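Local atomic coordinates of glycoside Hydrolase Family 43_12 (Metagenome, PDB entry 7JVH), a protein that probably hydrolyses glycosidic bonds in plant cell-wall polysaccharides, most likely those of arabinose or xylose, as a family 43 glycoside hydrolase from the capybara gut microbiome. Residues A[173-178]-A[240-245]; A[198-203]-A[234-239]; A[204-209]-A[222-227]; A[250-255]-A[266-271]; A[283-288]-A[348-353]. All blocks are in the same frame, centred on the assembly; numbering follows the deposited sequence.

Contact 1 of 5, residues A[173-178]-A[240-245]; sequences DPSLFF and GPHIYK
Near the start of its strand, G240 donates its N to D173 OD2, 2.8 Å away, on the lone pair that faces away from OD1. D173 OD1 is hydrogen-bonded to a glycerol, probably from the crystallisation liquor, that may mark a pocket. P241 brings CD to 3.5 Å from D173 O. The imidazole of H242 then takes up S175: ND1 and OG lie 2.8 Å apart, with the hydroxyl at the ring edge, near its plane. Because OG is anti to the S175 backbone N (chi1 -177°), it reaches across to that ring, and a weak bond to H127 gives it a second partner. I243 places its CG2 over one face of the F177 ring in a CH-pi contact, 3.7 Å from the centroid. K245 CB touches F177 CZ at 3.8 Å, while NZ runs on to D179 and D180. The two strands point almost the same way, 9° apart, but their axes stay 6.7 Å from each other and no backbone-to-backbone bond joins them; each link uses a side chain on at least one side. Strand 175-178 bonds to strand 184-190, and strand 239-246 to strand 249-255, so the contact joins the first strands of successive four-stranded sheets.

Contact 2 of 5, residues A[198-203]-A[234-239]; sequences GPNHRC and KPVWIE
R202 lies on W237 in a flat cation-pi stack, the guanidinium and ring centres 4.0 Å apart and their planes turned by 21°. CZ of R202 sits 3.4 Å from CH2 of W237, and R202 CG rests over the same indole as a CH-pi partner. Bends at chi2 and chi3 (-56° and -82°) fold the arginine down along the ring. At the indole's edge, N200 brings OD1 to 3.6 Å from W237 CD1, its amide flanking the methyls of V236. Backbone adds one straight link: W237 N donates to N200 O at 2.9 Å, in the carbonyl plane.

Further out, N189 steadies both sides, its OD1 taking R202 NH2 and its ND2 giving to I238 O. The type I turn from G198 to H201 presents N200, and H201 is held by a ring stack with Y197 and a bond to N226. A glycerol, probably from the crystallisation liquor, lies about 4 Å from the W237 side chain and may mark a pocket, consistent with the active-site cleft of the family 43 beta-propeller.

Contact 3 of 5, residues A[204-209]-A[222-227]; sequences IKIWEY and KVIVNG
I204 O receives two N-H groups, I224 N at 2.9 Å and, more weakly, V225 N at 3.4 Å. Two successive residues facing one is a classic beta bulge, here set in the hairpin of strands 203-210 and 215-226, the outer pair of a four-stranded propeller blade. Within the bulge I204 N also donates to V225 O. Regular antiparallel pairing resumes with K205 and V223, a non-hydrogen-bonded pair on the face opposite I204, I206 and V225, where K205 sends NZ to D190. I206 with K222 then forms a hydrogen-bonded pair whose I206 N to K222 O bond measures 2.9 Å.

Next to the bulge the isoleucines pack together. I224 carries CG1 between its backbone N and carbonyl carbon (chi1 47°), which swings the branch over to I204 CG2, 3.8 Å away. I204 and V225 run alongside each other in the same direction, toward L252 of the next sheet. I224 reaches I206 as well, crossing it at about a right angle, with I224 CG2 3.7 Å from I206 CG2.

Contact 4 of 5, residues A[250-255]-A[266-271]; sequences YYLMCA and VIFKAD
L252 and F268 stand next to each other at the middle of this hairpin, with their CB atoms 4.1 Å apart. L252 CD2 extends to F268 CD1, and both side chains turn to the face that packs on V225 of the preceding blade; further along that face C254 CB touches V266 CG2. The edge of the F268 ring also lies against L252 O, in the plane of the ring. On the reverse face the selenomethionine M253 bends at chi3 (-82°), which carries its CE back to I267 CD1 at 3.7 Å. On this same face Y251 runs beside the aliphatic part of K269, its CE1 3.8 Å from K269 CB.

Six backbone bonds tie strand 250-255 to strand 266-270, a pair at each of Y250-A270, L252-F268 and C254-V266. F268 N to L252 O, at 2.8 Å, is among the shortest, while L252 N meets F268 O from above the carbonyl plane. Y250 stands at the polar edge: A270 O lies at the rim of its ring, and its OH bonds to D179 and to K245. Main-chain polarity is met partly within the pair and partly by strands 239-246 and 278-279 on its two flanks, so the side chains can stay largely apolar on both faces, and polar ends gather at the end of the pair with Y250 and D271, consistent with a mid-blade hairpin packed between its neighbours.

Contact 5 of 5, residues A[283-288]-A[348-353]; sequences NPILTQ and PVFENG
F350 packs its ring under L286 and against I285 at its edge, carrying a type II beta turn, F350 to G353, onto the loop that follows the last strand of the preceding blade of the propeller. From the backbone outward, CB lies 3.4 Å from I285 O, and CG is about equally near that oxygen and L286 CD1. CD1 passes the same carbonyl on its way to the rim, where CE1 meets I285 CD1 at 3.9 Å, in the plane of the ring. Along the other side CD2 touches L286 CD1 at 3.8 Å. CE2 and CZ, at the tip, come under L286 CD2, which sits over one face as a CH-pi partner, 18° off the ring normal. L286 sets its CG anti to the backbone N (chi1 177°), and this turns the isobutyl group across the phenyl.

I285 CD1 also reaches P348, lying 4.2 Å from its CG. The phenylalanine also touches A305, L307 and V341 of its own blade, so its ring lies where two blades meet. I285 and L286 form a classic beta bulge opposite E265, at the start of strand 265-270. Outside the contact, T287 OG1 bonds to H263 O. The turn is closed by G353 N bonding to F350 O, and at its far end T287 N donates to G353 O at 3.0 Å, nearly in line with the carbonyl.

In the fold
Contacts 3 and 4 are hairpins inside single blades, held by backbone bonding that is regular in contact 4 and broken by a bulge in contact 3; contact 3 is the more open, with K222 and V223 at the surface, whereas contact 4 is buried. Contacts 1 and 5 join different blades and rely on side-chain packing with few bonds, both in buried surroundings. Contact 2 is a partly buried loop contact, with a cation-pi stack in place of an apolar core. Contacts 1 and 2 meet where D173 and E239 approach, both touching glycerol. Contacts 1, 3 and 4 share one apolar layer, with P241, I204, L252 and V225 interlocking, while contact 5 reaches contact 4 through the methyl of M253 and the amide of N283.

Contact 1 of 5, residues A[173-178]-A[240-245]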
# COMPACT_ATOMS: atom_id res chain seq x y z
N ASP A 173 12.60 6.20 6.31
CA ASP A 173 12.65 4.85 6.85
C ASP A 173 13.13 4.83 8.29
O ASP A 173 14.04 4.08 8.64
CB ASP A 173 13.49 3.94 5.95
CG ASP A 173 12.90 3.82 4.56
OD1 ASP A 173 11.87 4.47 4.29
OD2 ASP A 173 13.49 3.08 3.73
N PRO A 174 12.51 5.64 9.18
CA PRO A 174 12.81 5.56 10.61
C PRO A 174 12.41 4.20 11.21
O PRO A 174 11.49 3.55 10.72
CB PRO A 174 11.91 6.65 11.20
CG PRO A 174 10.82 6.82 10.20
CD PRO A 174 11.45 6.61 8.87
N SER A 175 13.10 3.79 12.27
CA SER A 175 12.83 2.53 12.95
C SER A 175 13.49 2.55 14.32
O SER A 175 14.68 2.83 14.44
CB SER A 175 13.33 1.37 12.09
OG SER A 175 13.05 0.11 12.64
N LEU A 176 12.71 2.26 15.36
CA LEU A 176 13.16 2.26 16.74
C LEU A 176 13.60 0.87 17.17
O LEU A 176 13.15 -0.14 16.61
CB LEU A 176 12.05 2.74 17.66
CG LEU A 176 11.46 4.11 17.37
CD1 LEU A 176 10.08 4.23 18.01
CD2 LEU A 176 12.39 5.20 17.86
N PHE A 177 14.50 0.83 18.16
CA PHE A 177 14.95 -0.40 18.79
C PHE A 177 15.15 -0.14 20.28
O PHE A 177 15.76 0.87 20.66
CB PHE A 177 16.26 -0.89 18.17
CG PHE A 177 16.99 -1.90 19.01
CD1 PHE A 177 16.63 -3.23 19.00
CD2 PHE A 177 18.04 -1.49 19.84
CE1 PHE A 177 17.29 -4.15 19.80
CE2 PHE A 177 18.71 -2.40 20.64
CZ PHE A 177 18.35 -3.74 20.61
N PHE A 178 14.65 -1.05 21.12
CA PHE A 178 14.68 -0.91 22.57
C PHE A 178 15.60 -1.96 23.20
O PHE A 178 15.24 -3.12 23.29
CB PHE A 178 13.26 -1.02 23.12
CG PHE A 178 12.29 -0.09 22.47
CD1 PHE A 178 12.34 1.28 22.72
CD2 PHE A 178 11.34 -0.57 21.57
CE1 PHE A 178 11.45 2.15 22.10
CE2 PHE A 178 10.44 0.29 20.94
CZ PHE A 178 10.49 1.65 21.21
N GLY A 240 15.41 1.21 4.60
CA GLY A 240 14.65 0.32 5.45
C GLY A 240 15.44 -0.32 6.60
O GLY A 240 15.29 -1.50 6.86
N PRO A 241 16.27 0.44 7.35
CA PRO A 241 17.10 -0.17 8.40
C PRO A 241 16.27 -0.68 9.58
O PRO A 241 15.37 0.02 10.04
CB PRO A 241 17.99 1.00 8.86
CG PRO A 241 17.21 2.24 8.51
CD PRO A 241 16.43 1.91 7.26
N HIS A 242 16.55 -1.91 10.03
CA HIS A 242 15.98 -2.44 11.27
C HIS A 242 17.09 -3.05 12.15
O HIS A 242 17.96 -3.77 11.66
CB HIS A 242 14.91 -3.50 10.99
CG HIS A 242 13.70 -2.97 10.29
ND1 HIS A 242 12.84 -2.07 10.88
CD2 HIS A 242 13.20 -3.20 9.05
CE1 HIS A 242 11.87 -1.77 10.04
NE2 HIS A 242 12.07 -2.44 8.92
N ILE A 243 17.03 -2.75 13.46
CA ILE A 243 17.91 -3.36 14.44
C ILE A 243 17.19 -4.49 15.14
O ILE A 243 16.02 -4.36 15.52
CB ILE A 243 18.40 -2.35 15.51
CG1 ILE A 243 19.10 -1.15 14.88
CG2 ILE A 243 19.33 -3.04 16.50
CD1 ILE A 243 20.47 -1.44 14.31
N TYR A 244 17.89 -5.63 15.29
CA TYR A 244 17.46 -6.74 16.12
C TYR A 244 18.66 -7.13 16.97
O TYR A 244 19.80 -6.93 16.57
CB TYR A 244 17.00 -7.93 15.27
CG TYR A 244 16.06 -7.58 14.14
CD1 TYR A 244 14.69 -7.40 14.36
CD2 TYR A 244 16.54 -7.45 12.84
CE1 TYR A 244 13.84 -7.09 13.32
CE2 TYR A 244 15.69 -7.13 11.79
CZ TYR A 244 14.35 -6.95 12.03
OH TYR A 244 13.53 -6.63 10.98
N LYS A 245 18.39 -7.68 18.16
CA LYS A 245 19.46 -8.18 19.02
C LYS A 245 19.18 -9.63 19.32
O LYS A 245 18.09 -9.96 19.73
CB LYS A 245 19.52 -7.38 20.31
CG LYS A 245 20.83 -7.53 21.07
CD LYS A 245 20.78 -6.72 22.35
CE LYS A 245 22.05 -6.84 23.14
NZ LYS A 245 22.00 -5.96 24.33

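Contact 2 of 5, residues A[198-203]-A[234-239]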
# COMPACT_ATOMS: atom_id res chain seq x y z
N GLY A 198 26.72 10.55 -6.51
CA GLY A 198 25.45 11.13 -6.87
C GLY A 198 24.38 10.90 -5.80
O GLY A 198 24.69 10.44 -4.70
N PRO A 199 23.11 11.24 -6.09
CA PRO A 199 22.02 11.04 -5.14
C PRO A 199 21.77 9.59 -4.65
O PRO A 199 21.12 9.43 -3.62
CB PRO A 199 20.78 11.57 -5.88
CG PRO A 199 21.22 12.02 -7.24
CD PRO A 199 22.71 11.90 -7.35
N ASN A 200 22.24 8.57 -5.38
CA ASN A 200 22.03 7.18 -4.95
C ASN A 200 22.85 6.82 -3.73
O ASN A 200 22.51 5.89 -3.00
CB ASN A 200 22.31 6.15 -6.07
CG ASN A 200 21.29 6.20 -7.20
OD1 ASN A 200 20.18 6.70 -7.03
ND2 ASN A 200 21.68 5.69 -8.35
N HIS A 201 23.94 7.55 -3.51
CA HIS A 201 24.73 7.39 -2.30
C HIS A 201 23.90 7.85 -1.09
O HIS A 201 23.50 9.00 -1.00
CB HIS A 201 26.04 8.18 -2.38
CG HIS A 201 26.90 8.02 -1.17
ND1 HIS A 201 28.01 8.80 -0.94
CD2 HIS A 201 26.79 7.19 -0.11
CE1 HIS A 201 28.56 8.43 0.20
NE2 HIS A 201 27.85 7.46 0.72
N ARG A 202 23.62 6.90 -0.19
CA ARG A 202 22.87 7.15 1.02
C ARG A 202 23.55 6.49 2.21
O ARG A 202 24.55 5.77 2.05
CB ARG A 202 21.45 6.61 0.85
CG ARG A 202 20.60 7.39 -0.15
CD ARG A 202 20.45 8.89 0.09
NE ARG A 202 19.41 9.19 1.07
CZ ARG A 202 18.61 10.25 1.05
NH1 ARG A 202 18.70 11.17 0.09
NH2 ARG A 202 17.74 10.40 2.05
N CYS A 203 23.01 6.75 3.41
CA CYS A 203 23.62 6.36 4.68
C CYS A 203 22.59 5.83 5.62
O CYS A 203 21.43 6.21 5.56
CB CYS A 203 24.24 7.60 5.36
SG CYS A 203 25.67 8.25 4.53
N LYS A 234 29.15 1.19 -5.45
CA LYS A 234 28.17 2.28 -5.55
C LYS A 234 26.76 1.81 -5.22
O LYS A 234 25.84 2.00 -6.01
CB LYS A 234 28.21 2.92 -6.94
CG LYS A 234 29.56 3.46 -7.35
CD LYS A 234 29.60 3.69 -8.86
CE LYS A 234 30.74 4.58 -9.30
NZ LYS A 234 32.08 3.92 -9.19
N PRO A 235 26.54 1.17 -4.05
CA PRO A 235 25.22 0.68 -3.66
C PRO A 235 24.15 1.77 -3.68
O PRO A 235 24.33 2.81 -3.07
CB PRO A 235 25.44 0.15 -2.24
CG PRO A 235 26.77 0.66 -1.80
CD PRO A 235 27.57 0.87 -3.04
N VAL A 236 23.03 1.49 -4.36
CA VAL A 236 21.94 2.42 -4.52
C VAL A 236 21.00 2.41 -3.30
O VAL A 236 20.57 1.35 -2.86
CB VAL A 236 21.16 2.12 -5.82
CG1 VAL A 236 19.88 2.94 -5.93
CG2 VAL A 236 22.05 2.33 -7.03
N TRP A 237 20.72 3.60 -2.76
CA TRP A 237 19.66 3.84 -1.78
C TRP A 237 19.49 2.80 -0.66
O TRP A 237 18.39 2.31 -0.44
CB TRP A 237 18.33 4.04 -2.50
CG TRP A 237 18.06 5.48 -2.81
CD1 TRP A 237 18.39 6.15 -3.95
CD2 TRP A 237 17.41 6.42 -1.95
NE1 TRP A 237 17.99 7.46 -3.84
CE2 TRP A 237 17.37 7.65 -2.63
CE3 TRP A 237 16.86 6.33 -0.67
CZ2 TRP A 237 16.81 8.80 -2.07
CZ3 TRP A 237 16.28 7.47 -0.11
CH2 TRP A 237 16.27 8.69 -0.81
N ILE A 238 20.57 2.51 0.07
CA ILE A 238 20.47 1.73 1.28
C ILE A 238 19.45 2.39 2.20
O ILE A 238 19.53 3.58 2.46
CB ILE A 238 21.83 1.51 2.00
CG1 ILE A 238 21.65 0.54 3.17
CG2 ILE A 238 22.43 2.82 2.46
CD1 ILE A 238 22.81 -0.41 3.36
N GLU A 239 18.49 1.59 2.66
CA GLU A 239 17.35 2.10 3.41
C GLU A 239 16.66 0.96 4.18
O GLU A 239 17.25 -0.08 4.42
CB GLU A 239 16.40 2.83 2.45
CG GLU A 239 15.66 1.95 1.45
CD GLU A 239 15.00 2.75 0.32
OE1 GLU A 239 14.72 3.94 0.49
OE2 GLU A 239 14.74 2.21 -0.77

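Contact 3 of 5, residues A[204-209]-A[222-227]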
# COMPACT_ATOMS: atom_id res chain seq x y z
N ILE A 204 23.04 4.95 6.53
CA ILE A 204 22.27 4.56 7.69
C ILE A 204 22.86 5.28 8.91
O ILE A 204 24.06 5.20 9.16
CB ILE A 204 22.28 3.04 7.93
CG1 ILE A 204 21.76 2.30 6.69
CG2 ILE A 204 21.48 2.70 9.17
CD1 ILE A 204 20.39 2.73 6.22
N LYS A 205 21.97 5.96 9.64
CA LYS A 205 22.32 6.77 10.77
C LYS A 205 21.54 6.27 11.96
O LYS A 205 20.38 5.94 11.84
CB LYS A 205 21.94 8.23 10.48
CG LYS A 205 22.44 9.22 11.54
CD LYS A 205 22.31 10.66 11.08
CE LYS A 205 23.32 10.97 9.97
NZ LYS A 205 23.13 12.32 9.42
N ILE A 206 22.20 6.25 13.13
CA ILE A 206 21.56 5.86 14.38
C ILE A 206 21.61 7.01 15.39
O ILE A 206 22.54 7.81 15.38
CB ILE A 206 22.20 4.58 14.96
CG1 ILE A 206 21.37 4.02 16.11
CG2 ILE A 206 23.64 4.82 15.42
CD1 ILE A 206 21.79 2.62 16.52
N TRP A 207 20.57 7.08 16.23
CA TRP A 207 20.42 8.07 17.30
C TRP A 207 19.98 7.35 18.55
O TRP A 207 19.20 6.41 18.47
CB TRP A 207 19.31 9.06 16.97
CG TRP A 207 19.49 9.91 15.77
CD1 TRP A 207 19.26 9.57 14.48
CD2 TRP A 207 19.90 11.29 15.76
NE1 TRP A 207 19.51 10.63 13.66
CE2 TRP A 207 19.91 11.70 14.41
CE3 TRP A 207 20.27 12.21 16.75
CZ2 TRP A 207 20.28 13.00 14.02
CZ3 TRP A 207 20.63 13.50 16.36
CH2 TRP A 207 20.65 13.87 15.01
N GLU A 208 20.44 7.83 19.71
CA GLU A 208 19.83 7.47 20.98
C GLU A 208 18.49 8.19 21.04
O GLU A 208 18.35 9.30 20.52
CB GLU A 208 20.73 7.89 22.16
CG GLU A 208 20.36 7.24 23.49
CD GLU A 208 21.40 7.51 24.59
OE1 GLU A 208 22.58 7.77 24.25
OE2 GLU A 208 21.05 7.44 25.79
N TYR A 209 17.50 7.55 21.67
CA TYR A 209 16.12 8.03 21.69
C TYR A 209 15.70 8.23 23.14
O TYR A 209 16.00 7.41 24.00
CB TYR A 209 15.20 7.03 20.99
CG TYR A 209 13.75 7.44 20.77
CD1 TYR A 209 13.36 8.19 19.65
CD2 TYR A 209 12.75 7.04 21.66
CE1 TYR A 209 12.03 8.54 19.45
CE2 TYR A 209 11.42 7.39 21.46
CZ TYR A 209 11.06 8.13 20.36
OH TYR A 209 9.73 8.48 20.17
N LYS A 222 25.29 8.99 14.71
CA LYS A 222 26.47 8.39 14.11
C LYS A 222 26.07 7.64 12.85
O LYS A 222 25.05 6.93 12.84
CB LYS A 222 27.12 7.42 15.08
CG LYS A 222 28.47 6.89 14.61
CD LYS A 222 28.84 5.58 15.23
CE LYS A 222 30.21 5.14 14.73
NZ LYS A 222 30.51 3.73 15.13
N VAL A 223 26.87 7.78 11.79
CA VAL A 223 26.70 6.99 10.58
C VAL A 223 27.28 5.61 10.84
O VAL A 223 28.47 5.47 11.11
CB VAL A 223 27.38 7.63 9.36
CG1 VAL A 223 27.21 6.72 8.15
CG2 VAL A 223 26.80 9.01 9.07
N ILE A 224 26.42 4.58 10.77
CA ILE A 224 26.81 3.18 11.00
C ILE A 224 26.97 2.35 9.73
O ILE A 224 27.67 1.35 9.73
CB ILE A 224 25.88 2.46 11.99
CG1 ILE A 224 24.41 2.70 11.66
CG2 ILE A 224 26.17 2.93 13.42
CD1 ILE A 224 23.49 1.85 12.49
N VAL A 225 26.33 2.78 8.64
CA VAL A 225 26.62 2.27 7.30
C VAL A 225 26.69 3.42 6.32
O VAL A 225 25.81 4.26 6.30
CB VAL A 225 25.56 1.26 6.79
CG1 VAL A 225 25.91 0.82 5.37
CG2 VAL A 225 25.49 0.05 7.71
N ASN A 226 27.75 3.43 5.51
CA ASN A 226 27.92 4.40 4.45
C ASN A 226 27.83 3.76 3.06
O ASN A 226 28.73 3.02 2.66
CB ASN A 226 29.23 5.17 4.60
CG ASN A 226 29.30 6.38 3.70
OD1 ASN A 226 28.26 6.90 3.23
ND2 ASN A 226 30.52 6.86 3.45
N GLY A 227 26.72 4.04 2.35
CA GLY A 227 26.52 3.53 1.00
C GLY A 227 25.78 2.20 0.94
O GLY A 227 24.69 2.11 0.35

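Contact 4 of 5, residues A[250-255]-A[266-271]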
# COMPACT_ATOMS: atom_id res chain seq x y z
N TYR A 250 24.19 -7.41 17.95
CA TYR A 250 23.29 -6.48 17.26
C TYR A 250 23.31 -6.76 15.78
O TYR A 250 24.34 -7.09 15.20
CB TYR A 250 23.69 -5.01 17.54
CG TYR A 250 23.55 -4.62 18.99
CD1 TYR A 250 22.36 -4.11 19.48
CD2 TYR A 250 24.59 -4.82 19.89
CE1 TYR A 250 22.21 -3.79 20.82
CE2 TYR A 250 24.45 -4.53 21.23
CZ TYR A 250 23.26 -3.99 21.68
OH TYR A 250 23.11 -3.67 23.01
N TYR A 251 22.13 -6.63 15.15
CA TYR A 251 21.93 -6.90 13.73
C TYR A 251 21.24 -5.73 13.09
O TYR A 251 20.26 -5.24 13.61
CB TYR A 251 21.10 -8.17 13.57
CG TYR A 251 21.87 -9.42 13.93
CD1 TYR A 251 22.61 -10.10 12.97
CD2 TYR A 251 21.88 -9.91 15.24
CE1 TYR A 251 23.32 -11.24 13.28
CE2 TYR A 251 22.60 -11.04 15.57
CZ TYR A 251 23.32 -11.71 14.58
OH TYR A 251 24.05 -12.84 14.89
N LEU A 252 21.79 -5.29 11.96
CA LEU A 252 21.20 -4.24 11.14
C LEU A 252 20.83 -4.87 9.81
O LEU A 252 21.71 -5.36 9.10
CB LEU A 252 22.17 -3.07 10.93
CG LEU A 252 21.78 -2.02 9.88
CD1 LEU A 252 20.56 -1.24 10.32
CD2 LEU A 252 22.95 -1.08 9.61
N MSE A 253 19.54 -4.86 9.49
CA MSE A 253 19.05 -5.34 8.21
C MSE A 253 18.51 -4.16 7.40
O MSE A 253 17.71 -3.38 7.92
CB MSE A 253 17.97 -6.41 8.40
CG MSE A 253 17.67 -7.20 7.14
SE MSE A 253 16.32 -8.59 7.40
CE MSE A 253 17.33 -10.03 8.16
N CYS A 254 18.95 -4.05 6.15
CA CYS A 254 18.57 -2.94 5.29
C CYS A 254 18.19 -3.42 3.91
O CYS A 254 18.67 -4.45 3.46
CB CYS A 254 19.74 -1.96 5.15
SG CYS A 254 20.41 -1.33 6.70
N ALA A 255 17.32 -2.65 3.25
CA ALA A 255 17.10 -2.77 1.82
C ALA A 255 18.25 -2.04 1.11
O ALA A 255 18.75 -1.04 1.62
CB ALA A 255 15.75 -2.16 1.42
N VAL A 266 20.01 -6.85 2.70
CA VAL A 266 21.35 -7.15 3.14
C VAL A 266 21.36 -7.13 4.66
O VAL A 266 20.41 -6.64 5.27
CB VAL A 266 22.36 -6.16 2.55
CG1 VAL A 266 22.31 -6.17 1.04
CG2 VAL A 266 22.12 -4.74 3.07
N ILE A 267 22.42 -7.68 5.26
CA ILE A 267 22.48 -7.89 6.70
C ILE A 267 23.90 -7.62 7.24
O ILE A 267 24.89 -8.07 6.65
CB ILE A 267 22.05 -9.32 7.09
CG1 ILE A 267 21.90 -9.47 8.61
CG2 ILE A 267 23.04 -10.36 6.56
CD1 ILE A 267 20.66 -8.82 9.19
N PHE A 268 23.95 -6.90 8.37
CA PHE A 268 25.16 -6.48 9.05
C PHE A 268 25.04 -6.93 10.50
O PHE A 268 23.93 -7.03 11.02
CB PHE A 268 25.25 -4.95 9.08
CG PHE A 268 25.38 -4.31 7.73
CD1 PHE A 268 24.26 -3.97 6.98
CD2 PHE A 268 26.64 -4.01 7.21
CE1 PHE A 268 24.39 -3.37 5.75
CE2 PHE A 268 26.77 -3.41 5.96
CZ PHE A 268 25.64 -3.08 5.24
N LYS A 269 26.18 -7.14 11.17
CA LYS A 269 26.19 -7.37 12.62
C LYS A 269 27.28 -6.56 13.35
O LYS A 269 28.27 -6.15 12.75
CB LYS A 269 26.30 -8.87 12.93
CG LYS A 269 27.70 -9.46 12.85
CD LYS A 269 27.68 -10.96 13.08
CE LYS A 269 29.07 -11.57 12.94
NZ LYS A 269 29.85 -11.53 14.22
N ALA A 270 27.07 -6.34 14.66
CA ALA A 270 28.01 -5.63 15.51
C ALA A 270 27.93 -6.11 16.95
O ALA A 270 26.90 -6.65 17.37
CB ALA A 270 27.76 -4.13 15.47
N ASP A 271 29.02 -5.89 17.71
CA ASP A 271 29.11 -6.26 19.12
C ASP A 271 28.56 -5.19 20.06
O ASP A 271 28.48 -5.40 21.27
CB ASP A 271 30.55 -6.58 19.49
CG ASP A 271 31.10 -7.79 18.74
OD1 ASP A 271 30.35 -8.77 18.48
OD2 ASP A 271 32.29 -7.78 18.41

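Contact 5 of 5, residues A[283-288]-A[348-353]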
# COMPACT_ATOMS: atom_id res chain seq x y z
N ASN A 283 25.96 -11.83 0.99
CA ASN A 283 24.99 -10.77 0.80
C ASN A 283 24.78 -10.57 -0.70
O ASN A 283 25.72 -10.76 -1.47
CB ASN A 283 25.46 -9.47 1.48
CG ASN A 283 24.82 -9.26 2.84
OD1 ASN A 283 23.59 -9.33 2.97
ND2 ASN A 283 25.64 -9.02 3.86
N PRO A 284 23.56 -10.25 -1.17
CA PRO A 284 22.39 -10.11 -0.30
C PRO A 284 21.78 -11.45 0.19
O PRO A 284 22.22 -12.52 -0.24
CB PRO A 284 21.39 -9.41 -1.22
CG PRO A 284 21.76 -9.88 -2.59
CD PRO A 284 23.26 -10.04 -2.59
N ILE A 285 20.79 -11.36 1.09
CA ILE A 285 20.07 -12.51 1.63
C ILE A 285 18.64 -12.65 1.08
O ILE A 285 17.94 -13.63 1.41
CB ILE A 285 20.01 -12.51 3.16
CG1 ILE A 285 19.45 -11.18 3.70
CG2 ILE A 285 21.39 -12.81 3.75
CD1 ILE A 285 19.08 -11.20 5.16
N LEU A 286 18.24 -11.69 0.24
CA LEU A 286 16.88 -11.68 -0.36
C LEU A 286 16.83 -10.83 -1.63
O LEU A 286 16.88 -9.63 -1.51
CB LEU A 286 15.90 -11.10 0.64
CG LEU A 286 14.48 -10.96 0.11
CD1 LEU A 286 13.82 -12.31 0.03
CD2 LEU A 286 13.66 -10.05 0.99
N THR A 287 16.71 -11.44 -2.81
CA THR A 287 16.56 -10.67 -4.05
C THR A 287 16.00 -11.55 -5.17
O THR A 287 16.07 -12.76 -5.10
CB THR A 287 17.90 -10.08 -4.53
OG1 THR A 287 17.68 -9.23 -5.65
CG2 THR A 287 18.90 -11.18 -4.91
N GLN A 288 15.45 -10.89 -6.19
CA GLN A 288 15.07 -11.51 -7.45
C GLN A 288 15.78 -10.88 -8.65
O GLN A 288 15.50 -11.25 -9.79
CB GLN A 288 13.57 -11.40 -7.64
CG GLN A 288 12.74 -12.17 -6.63
CD GLN A 288 12.92 -13.68 -6.74
OE1 GLN A 288 12.30 -14.35 -7.59
NE2 GLN A 288 13.79 -14.21 -5.91
N PRO A 348 20.58 -14.51 9.62
CA PRO A 348 19.27 -14.90 9.10
C PRO A 348 19.32 -15.26 7.62
O PRO A 348 19.90 -14.52 6.83
CB PRO A 348 18.44 -13.63 9.28
CG PRO A 348 19.42 -12.53 9.18
CD PRO A 348 20.70 -13.05 9.81
N VAL A 349 18.71 -16.40 7.27
CA VAL A 349 18.58 -16.87 5.90
C VAL A 349 17.09 -16.84 5.58
O VAL A 349 16.29 -17.42 6.30
CB VAL A 349 19.05 -18.33 5.77
CG1 VAL A 349 18.66 -18.94 4.43
CG2 VAL A 349 20.56 -18.43 6.01
N PHE A 350 16.77 -16.22 4.44
CA PHE A 350 15.39 -16.20 3.90
C PHE A 350 15.24 -17.50 3.12
O PHE A 350 15.94 -17.63 2.13
CB PHE A 350 15.21 -15.00 2.96
CG PHE A 350 14.75 -13.74 3.64
CD1 PHE A 350 15.65 -12.92 4.29
CD2 PHE A 350 13.42 -13.37 3.64
CE1 PHE A 350 15.23 -11.77 4.93
CE2 PHE A 350 13.00 -12.22 4.28
CZ PHE A 350 13.90 -11.42 4.93
N GLU A 351 14.41 -18.43 3.59
CA GLU A 351 14.29 -19.74 2.90
C GLU A 351 13.84 -19.52 1.45
O GLU A 351 12.75 -19.05 1.24
CB GLU A 351 13.47 -20.70 3.75
CG GLU A 351 14.28 -21.28 4.90
CD GLU A 351 13.54 -22.18 5.88
OE1 GLU A 351 12.38 -22.47 5.64
OE2 GLU A 351 14.15 -22.57 6.87
N ASN A 352 14.73 -19.84 0.51
CA ASN A 352 14.55 -19.68 -0.95
C ASN A 352 14.41 -18.20 -1.32
O ASN A 352 13.74 -17.92 -2.28
CB ASN A 352 13.41 -20.51 -1.53
CG ASN A 352 13.40 -21.94 -1.03
OD1 ASN A 352 14.21 -22.74 -1.44
ND2 ASN A 352 12.45 -22.26 -0.18
N GLY A 353 15.05 -17.30 -0.58
CA GLY A 353 14.94 -15.86 -0.86
C GLY A 353 15.87 -15.46 -1.99
O GLY A 353 15.86 -14.32 -2.36
O HOH W 1 18.73 -15.71 2.53